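Local coordinates for putative membrane anchored protein (Corynebacterium diphtheriae, PDB 3LSO), which is of unknown function but, from its signal and transmembrane regions, is probably held at the cell surface as an elongated, beta-rich, multidomain protein, at residues Lys72-Ser77 and Leu133-Ala138. Sequence-based numbering, arbitrary orientation.
Sequences KDISVS and LRISAA
The guanidinium of Arg134 receives the carboxylate of Asp73 at its edge, near its own plane: OD2 of Asp73 lies 3.6 Å from NE of Arg134, a long salt bridge, with the two planes turned 47° apart. The setting is an antiparallel strand pair in the DIP2116-like N-terminal domain, which belongs to the E-set clan of beta folds. A long, charged arginine suits this exposed face, its chain reaching along the surface to the short carboxylate of Asp73. In Arg134 the CA-CB bond sets CG opposite the backbone N (chi1 -162°), and the chain runs on extended to NE. Its NH1 makes a salt bridge with Glu129, the stronger partner, so Asp73 adds a second, looser negative charge. The hydroxyl of Ser75, on the face of Arg134, shares a hydrogen bond with that of Ser132.

The beta-branched Ile74, Val76 and Ile135, which favour extended backbone, and the apolar Leu133 lie on the other face, partly covered by neighbouring strands. CD1 of Ile74 meets CG2 of Ile135 at 3.7 Å. Ile74 and Val76 also touch Ser47 of strand 41-54, while Leu133 and Ile135 rest on Leu128 and Ala126 of strand 125-129.

Ile74 and Ile135 form a hydrogen-bonded pair with reciprocal N-H...O bonds; the pairing of Val76 with Leu133 is looser. O of Ile74 accepts N-H of Ile135 at 3.1 Å, in the carbonyl plane, and the same oxygen takes a CA-H...O contact from CA of Arg134 at 3.3 Å.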
loop_
_atom_site.group_PDB
_atom_site.type_symbol
_atom_site.label_atom_id
_atom_site.label_comp_id
_atom_site.label_asym_id
_atom_site.label_seq_id
_atom_site.Cartn_x
_atom_site.Cartn_y
_atom_site.Cartn_z
ATOM N N LYS A 72 14.173 26.535 -27.858
ATOM C CA LYS A 72 13.767 27.794 -28.487
ATOM C C LYS A 72 14.983 28.533 -29.061
ATOM O O LYS A 72 16.090 28.459 -28.498
ATOM C CB LYS A 72 12.960 28.681 -27.521
ATOM C CG LYS A 72 11.604 28.100 -27.065
ATOM C CD LYS A 72 10.579 27.946 -28.211
ATOM C CE LYS A 72 9.112 28.023 -27.720
ATOM N NZ LYS A 72 8.654 26.884 -26.843
ATOM N N ASP A 73 14.762 29.224 -30.185
ATOM C CA ASP A 73 15.824 29.929 -30.930
ATOM C C ASP A 73 16.564 30.942 -30.063
ATOM O O ASP A 73 15.990 31.536 -29.152
ATOM C CB ASP A 73 15.240 30.675 -32.140
ATOM C CG ASP A 73 14.626 29.747 -33.183
ATOM O OD1 ASP A 73 14.662 28.511 -33.003
ATOM O OD2 ASP A 73 14.104 30.271 -34.195
ATOM N N ILE A 74 17.842 31.141 -30.358
ATOM C CA ILE A 74 18.612 32.187 -29.689
ATOM C C ILE A 74 19.184 33.191 -30.685
ATOM O O ILE A 74 19.700 32.794 -31.728
ATOM C CB ILE A 74 19.808 31.630 -28.905
ATOM C CG1 ILE A 74 19.518 30.228 -28.373
ATOM C CG2 ILE A 74 20.183 32.602 -27.799
ATOM C CD1 ILE A 74 20.721 29.315 -28.390
ATOM N N SER A 75 19.093 34.480 -30.355
ATOM C CA SER A 75 19.852 35.517 -31.048
ATOM C C SER A 75 21.090 35.941 -30.265
ATOM O O SER A 75 21.055 36.092 -29.049
ATOM C CB SER A 75 18.975 36.731 -31.335
ATOM O OG SER A 75 18.437 36.651 -32.641
ATOM N N VAL A 76 22.191 36.125 -30.972
ATOM C CA VAL A 76 23.399 36.659 -30.372
ATOM C C VAL A 76 23.789 37.881 -31.189
ATOM O O VAL A 76 23.873 37.810 -32.413
ATOM C CB VAL A 76 24.527 35.606 -30.359
ATOM C CG1 VAL A 76 25.837 36.225 -29.933
ATOM C CG2 VAL A 76 24.167 34.441 -29.442
ATOM N N SER A 77 24.007 39.008 -30.522
ATOM C CA SER A 77 24.181 40.270 -31.235
ATOM C C SER A 77 25.539 40.958 -31.066
ATOM O O SER A 77 25.603 42.169 -30.804
ATOM C CB SER A 77 23.033 41.236 -30.923
ATOM O OG SER A 77 22.027 41.147 -31.913
ATOM N N LEU A 133 23.318 36.222 -34.952
ATOM C CA LEU A 133 23.561 34.806 -35.198
ATOM C C LEU A 133 22.460 33.974 -34.534
ATOM O O LEU A 133 22.339 33.932 -33.304
ATOM C CB LEU A 133 24.949 34.392 -34.705
ATOM C CG LEU A 133 25.448 32.969 -35.019
ATOM C CD1 LEU A 133 26.033 32.858 -36.416
ATOM C CD2 LEU A 133 26.479 32.514 -33.997
ATOM N N ARG A 134 21.665 33.315 -35.370
ATOM C CA ARG A 134 20.482 32.590 -34.941
ATOM C C ARG A 134 20.758 31.080 -34.806
ATOM O O ARG A 134 20.888 30.367 -35.806
ATOM C CB ARG A 134 19.337 32.880 -35.923
ATOM C CG ARG A 134 17.939 32.576 -35.422
ATOM C CD ARG A 134 16.936 33.494 -36.088
ATOM N NE ARG A 134 15.623 32.870 -36.241
ATOM C CZ ARG A 134 14.702 33.253 -37.133
ATOM N NH1 ARG A 134 14.943 34.261 -37.967
ATOM N NH2 ARG A 134 13.531 32.621 -37.204
ATOM N N ILE A 135 20.860 30.613 -33.558
ATOM C CA ILE A 135 21.062 29.188 -33.244
ATOM C C ILE A 135 19.736 28.477 -32.972
ATOM O O ILE A 135 19.024 28.838 -32.036
ATOM C CB ILE A 135 21.996 28.996 -32.036
ATOM C CG1 ILE A 135 23.448 29.218 -32.425
ATOM C CG2 ILE A 135 21.904 27.595 -31.492
ATOM C CD1 ILE A 135 24.053 30.394 -31.763
ATOM N N SER A 136 19.427 27.456 -33.776
ATOM C CA SER A 136 18.148 26.738 -33.701
ATOM C C SER A 136 18.301 25.209 -33.669
ATOM O O SER A 136 19.385 24.681 -33.925
ATOM C CB SER A 136 17.294 27.105 -34.901
ATOM O OG SER A 136 17.858 26.530 -36.063
ATOM N N ALA A 137 17.194 24.514 -33.382
ATOM C CA ALA A 137 17.166 23.043 -33.250
ATOM C C ALA A 137 15.774 22.457 -33.463
ATOM O O ALA A 137 14.794 22.901 -32.856
ATOM C CB ALA A 137 17.701 22.608 -31.875
ATOM N N ALA A 138 15.689 21.451 -34.327
ATOM C CA ALA A 138 14.486 20.632 -34.409
ATOM C C ALA A 138 14.330 19.908 -33.058
ATOM O O ALA A 138 15.326 19.455 -32.485
ATOM C CB ALA A 138 14.590 19.635 -35.567
#